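Local structure of receptor-type adenylate cyclase GRESAG 4.1 (Trypanosoma brucei, 1FX2) at residues G173-M178 against T197-V202; M65-S70 against Y154-R159. The protein catalyses the conversion of ATP to cyclic AMP and diphosphate through this catalytic domain of a trypanosomal receptor-type cyclase. One frame throughout, in Å; residues are numbered along the deposited sequence.

Overall arrangement
Both contacts rest on the central mixed sheet of the class III cyclase domain and are largely buried, but their centres are about 20 Å apart and their nearest atoms about 10 Å. Contact 1 stays within the sheet, joining strands 176-179 and 196-202 across the strand 211-216 that separates them. Here a second subunit reaches 197-202, the outermost strand of this end of the sheet. Contact 2 instead sets strand 63-68 against the separate hairpin of 144-147 and 154-157, with no other protein chain touching its segments. The chemistry differs accordingly: contact 1 is two leucines and a glutamine, whereas contact 2 puts a methionine and an alanine against a tyrosine ring and a carboxylate.

Contact 1: G173-M178 against T197-V202; sequences GGQVLM and TALGDV
The one flat group here is the amide of Q175, and L199 meets it obliquely: CD1 of L199 lies clear of the amide plane, 4.0 Å from NE2 of Q175. On its oxygen side the amide accepts a hydrogen bond at OE1 from the backbone N of N172, while F224 and L227 of the C-terminal loops also touch this side chain. The setting is the central sheet of the class III nucleotidyl cyclase fold, in which strands 176-179 and 196-202 are separated by strand 211-216. That spacing shows in the 9.1 Å between CA of L177 and CA of L199, so side chains alone bridge the gap. G174, just ahead of the strand, belongs to the pocket that holds dithiothreitol in the crystal and gives its O to R222 NH1. With CG anti to the backbone N (chi1 -168°) and an extended chain beyond, Q175 sends its amide out toward L199. The leucines cross at about a right angle, and a single methyl pair carries their contact, L177 CD2 to L199 CD1 at 3.6 Å.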
loop_
_atom_site.group_PDB
_atom_site.type_symbol
_atom_site.label_atom_id
_atom_site.label_comp_id
_atom_site.label_asym_id
_atom_site.label_seq_id
_atom_site.Cartn_x
_atom_site.Cartn_y
_atom_site.Cartn_z
ATOM N N GLY A 173 -14.577 1.136 12.481
ATOM C CA GLY A 173 -15.326 -0.043 12.854
ATOM C C GLY A 173 -15.875 -0.709 11.608
ATOM O O GLY A 173 -16.377 -0.058 10.686
ATOM N N GLY A 174 -15.802 -2.045 11.604
ATOM C CA GLY A 174 -16.203 -2.724 10.386
ATOM C C GLY A 174 -15.166 -2.867 9.281
ATOM O O GLY A 174 -15.423 -3.458 8.251
ATOM N N GLN A 175 -14.010 -2.248 9.469
ATOM C CA GLN A 175 -12.939 -2.195 8.474
ATOM C C GLN A 175 -11.767 -3.061 8.961
ATOM O O GLN A 175 -11.456 -3.128 10.152
ATOM C CB GLN A 175 -12.474 -0.708 8.419
ATOM C CG GLN A 175 -11.537 -0.414 7.180
ATOM C CD GLN A 175 -11.261 1.054 7.080
ATOM O OE1 GLN A 175 -11.202 1.752 8.066
ATOM N NE2 GLN A 175 -11.000 1.540 5.864
ATOM N N VAL A 176 -11.146 -3.736 7.986
ATOM C CA VAL A 176 -9.961 -4.566 8.236
ATOM C C VAL A 176 -8.827 -3.997 7.400
ATOM O O VAL A 176 -8.943 -3.851 6.170
ATOM C CB VAL A 176 -10.199 -6.039 7.765
ATOM C CG1 VAL A 176 -8.889 -6.878 7.980
ATOM C CG2 VAL A 176 -11.392 -6.659 8.609
ATOM N N LEU A 177 -7.750 -3.566 8.085
ATOM C CA LEU A 177 -6.555 -3.079 7.390
ATOM C C LEU A 177 -5.429 -4.071 7.523
ATOM O O LEU A 177 -5.253 -4.717 8.582
ATOM C CB LEU A 177 -6.067 -1.784 8.070
ATOM C CG LEU A 177 -7.101 -0.632 7.961
ATOM C CD1 LEU A 177 -6.484 0.651 8.663
ATOM C CD2 LEU A 177 -7.536 -0.296 6.526
ATOM N N MET A 178 -4.677 -4.216 6.447
ATOM C CA MET A 178 -3.499 -5.073 6.433
ATOM C C MET A 178 -2.329 -4.215 5.964
ATOM O O MET A 178 -2.475 -3.408 5.016
ATOM C CB MET A 178 -3.664 -6.234 5.422
ATOM C CG MET A 178 -4.895 -7.190 5.543
ATOM S SD MET A 178 -5.057 -8.204 3.989
ATOM C CE MET A 178 -3.577 -8.186 3.715
ATOM N N THR A 197 -8.337 -3.036 -1.332
ATOM C CA THR A 197 -8.314 -1.683 -1.885
ATOM C C THR A 197 -7.116 -0.978 -1.276
ATOM O O THR A 197 -6.939 -0.964 -0.029
ATOM C CB THR A 197 -9.538 -0.943 -1.507
ATOM O OG1 THR A 197 -10.661 -1.610 -2.116
ATOM C CG2 THR A 197 -9.435 0.548 -2.003
ATOM N N ALA A 198 -6.180 -0.500 -2.120
ATOM C CA ALA A 198 -5.053 0.250 -1.599
ATOM C C ALA A 198 -5.469 1.561 -0.991
ATOM O O ALA A 198 -6.220 2.319 -1.594
ATOM C CB ALA A 198 -4.020 0.564 -2.752
ATOM N N LEU A 199 -4.909 1.869 0.180
ATOM C CA LEU A 199 -5.204 3.113 0.808
ATOM C C LEU A 199 -3.931 4.005 0.815
ATOM O O LEU A 199 -3.973 5.053 1.442
ATOM C CB LEU A 199 -5.775 2.882 2.244
ATOM C CG LEU A 199 -7.112 2.079 2.347
ATOM C CD1 LEU A 199 -7.594 1.979 3.797
ATOM C CD2 LEU A 199 -8.247 2.622 1.553
ATOM N N GLY A 200 -2.869 3.641 0.111
ATOM C CA GLY A 200 -1.645 4.491 0.047
ATOM C C GLY A 200 -0.614 4.238 1.149
ATOM O O GLY A 200 -0.297 3.080 1.446
ATOM N N ASP A 201 -0.213 5.295 1.861
ATOM C CA ASP A 201 0.694 5.189 3.048
ATOM C C ASP A 201 0.212 6.105 4.133
ATOM O O ASP A 201 -0.192 7.236 3.875
ATOM C CB ASP A 201 2.197 5.465 2.876
ATOM C CG ASP A 201 2.649 5.701 1.464
ATOM O OD1 ASP A 201 1.841 5.563 0.517
ATOM O OD2 ASP A 201 3.867 6.036 1.314
ATOM N N VAL A 202 0.320 5.635 5.365
ATOM C CA VAL A 202 -0.152 6.329 6.534
ATOM C C VAL A 202 0.980 6.493 7.550
ATOM O O VAL A 202 1.704 5.533 7.878
ATOM C CB VAL A 202 -1.328 5.511 7.237
ATOM C CG1 VAL A 202 -1.840 6.246 8.412
ATOM C CG2 VAL A 202 -2.448 5.207 6.249
#

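Contact 2: M65-S70 against Y154-R159; sequences MIASKS and YDYYGR
Apolar contacts come first: M65 and A67, both facing the hairpin, meet Y156. CE of M65 sits at the edge of the tyrosine ring, near its plane, and is 4.1 Å from CB of Y156. A67 reaches the ring farther out and obliquely, its CB 3.9 Å from CE1 of Y156. A fully extended M65, with CG anti to the backbone N (chi1 178°), delivers its methyl to this place. V57 of the adjoining strand 55-60 touches all of M65, A67, D155 and Y156.

M65 also borders polar atoms: its CE is 3.8 Å from OD1 of D155 and equally far from the carbonyl O of Y156, as ordinary packing.

The hairpin of 144-147 and 154-157 is a two-stranded sheet beside the cyclase core, and its segment 154-157 crosses 65-68 at 95°, with axes 9.0 Å apart. G158 then occupies the N-cap position of helix 159-169.

Among the hydrogen bonds, OD1 of D155 takes the backbone N-H of Y156 at 2.8 Å on its anti side, which fixes the carboxylate's rotation while OD2 forms a salt bridge with K58. This lysine-aspartate pair matches the one that recognises adenine in related adenylyl cyclases, consistent with a similar task here. The far end of Y156 is tied by OH to the carbonyl O of P6. At the end of the strand, S68 OG donates to the carbonyl O of S70 at 2.7 Å, and S70 OG caps the N of A73 in helix 71-87.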
loop_
_atom_site.group_PDB
_atom_site.type_symbol
_atom_site.label_atom_id
_atom_site.label_comp_id
_atom_site.label_asym_id
_atom_site.label_seq_id
_atom_site.Cartn_x
_atom_site.Cartn_y
_atom_site.Cartn_z
ATOM N N MET A 65 -5.725 -9.864 20.886
ATOM C CA MET A 65 -4.396 -9.966 20.187
ATOM C C MET A 65 -4.331 -11.435 19.820
ATOM O O MET A 65 -4.323 -12.325 20.689
ATOM C CB MET A 65 -3.235 -9.518 21.093
ATOM C CG MET A 65 -1.897 -9.690 20.327
ATOM S SD MET A 65 -0.600 -9.299 21.558
ATOM C CE MET A 65 0.916 -9.707 20.631
ATOM N N ILE A 66 -4.223 -11.697 18.523
ATOM C CA ILE A 66 -4.257 -13.098 17.985
ATOM C C ILE A 66 -3.013 -13.315 17.090
ATOM O O ILE A 66 -2.635 -12.399 16.348
ATOM C CB ILE A 66 -5.531 -13.292 17.105
ATOM C CG1 ILE A 66 -6.805 -13.117 17.976
ATOM C CG2 ILE A 66 -5.541 -14.736 16.473
ATOM C CD1 ILE A 66 -8.043 -12.866 17.164
ATOM N N ALA A 67 -2.357 -14.486 17.241
ATOM C CA ALA A 67 -1.177 -14.775 16.396
ATOM C C ALA A 67 -1.490 -15.943 15.476
ATOM O O ALA A 67 -2.285 -16.810 15.790
ATOM C CB ALA A 67 0.056 -15.127 17.288
ATOM N N SER A 68 -0.864 -15.960 14.317
ATOM C CA SER A 68 -1.114 -17.074 13.371
ATOM C C SER A 68 0.217 -17.456 12.674
ATOM O O SER A 68 0.996 -16.583 12.323
ATOM C CB SER A 68 -2.039 -16.592 12.257
ATOM O OG SER A 68 -2.256 -17.646 11.331
ATOM N N LYS A 69 0.445 -18.763 12.556
ATOM C CA LYS A 69 1.616 -19.258 11.761
ATOM C C LYS A 69 1.386 -19.071 10.278
ATOM O O LYS A 69 2.313 -19.079 9.507
ATOM C CB LYS A 69 1.772 -20.756 12.032
ATOM C CG LYS A 69 2.196 -21.053 13.383
ATOM C CD LYS A 69 2.243 -22.617 13.516
ATOM C CE LYS A 69 2.566 -23.005 14.913
ATOM N NZ LYS A 69 2.741 -24.498 15.011
ATOM N N SER A 70 0.149 -18.773 9.863
ATOM C CA SER A 70 -0.223 -18.639 8.458
ATOM C C SER A 70 -0.804 -17.255 8.180
ATOM O O SER A 70 -1.808 -16.892 8.770
ATOM C CB SER A 70 -1.350 -19.682 8.149
ATOM O OG SER A 70 -1.998 -19.383 6.948
ATOM N N TYR A 154 2.400 -18.121 25.117
ATOM C CA TYR A 154 3.380 -17.367 24.384
ATOM C C TYR A 154 2.973 -15.928 24.097
ATOM O O TYR A 154 1.817 -15.641 23.995
ATOM C CB TYR A 154 3.692 -18.008 23.016
ATOM C CG TYR A 154 4.456 -19.286 23.135
ATOM C CD1 TYR A 154 3.792 -20.463 23.465
ATOM C CD2 TYR A 154 5.818 -19.292 22.907
ATOM C CE1 TYR A 154 4.499 -21.665 23.585
ATOM C CE2 TYR A 154 6.535 -20.493 23.025
ATOM C CZ TYR A 154 5.842 -21.648 23.361
ATOM O OH TYR A 154 6.523 -22.846 23.465
ATOM N N ASP A 155 3.939 -15.048 24.057
ATOM C CA ASP A 155 3.741 -13.639 23.762
ATOM C C ASP A 155 4.738 -13.148 22.744
ATOM O O ASP A 155 5.786 -13.784 22.480
ATOM C CB ASP A 155 3.810 -12.795 25.025
ATOM C CG ASP A 155 2.858 -11.541 24.973
ATOM O OD1 ASP A 155 2.470 -10.978 23.878
ATOM O OD2 ASP A 155 2.512 -11.106 26.093
ATOM N N TYR A 156 4.439 -11.982 22.189
ATOM C CA TYR A 156 5.203 -11.427 21.092
ATOM C C TYR A 156 5.514 -10.011 21.307
ATOM O O TYR A 156 4.602 -9.252 21.597
ATOM C CB TYR A 156 4.402 -11.652 19.768
ATOM C CG TYR A 156 3.998 -13.114 19.594
ATOM C CD1 TYR A 156 2.876 -13.685 20.252
ATOM C CD2 TYR A 156 4.816 -13.988 18.893
ATOM C CE1 TYR A 156 2.607 -15.031 20.237
ATOM C CE2 TYR A 156 4.558 -15.322 18.838
ATOM C CZ TYR A 156 3.449 -15.896 19.528
ATOM O OH TYR A 156 3.218 -17.219 19.564
ATOM N N TYR A 157 6.780 -9.649 21.072
ATOM C CA TYR A 157 7.287 -8.313 21.329
ATOM C C TYR A 157 8.017 -7.658 20.204
ATOM O O TYR A 157 8.560 -8.293 19.317
ATOM C CB TYR A 157 8.283 -8.393 22.531
ATOM C CG TYR A 157 7.628 -8.952 23.767
ATOM C CD1 TYR A 157 7.763 -10.286 24.126
ATOM C CD2 TYR A 157 6.850 -8.122 24.582
ATOM C CE1 TYR A 157 7.136 -10.788 25.291
ATOM C CE2 TYR A 157 6.233 -8.604 25.742
ATOM C CZ TYR A 157 6.388 -9.923 26.086
ATOM O OH TYR A 157 5.851 -10.357 27.277
ATOM N N GLY A 158 8.132 -6.336 20.315
ATOM C CA GLY A 158 8.883 -5.654 19.316
ATOM C C GLY A 158 8.124 -4.843 18.299
ATOM O O GLY A 158 6.977 -4.495 18.485
ATOM N N ARG A 159 8.829 -4.541 17.236
ATOM C CA ARG A 159 8.294 -3.752 16.180
ATOM C C ARG A 159 7.089 -4.369 15.507
ATOM O O ARG A 159 6.194 -3.642 15.108
ATOM C CB ARG A 159 9.354 -3.468 15.096
ATOM C CG ARG A 159 10.454 -2.490 15.623
ATOM C CD ARG A 159 11.555 -2.127 14.571
ATOM N NE ARG A 159 11.048 -1.271 13.477
ATOM C CZ ARG A 159 11.768 -0.375 12.786
ATOM N NH1 ARG A 159 13.059 -0.191 13.059
ATOM N NH2 ARG A 159 11.200 0.337 11.812
#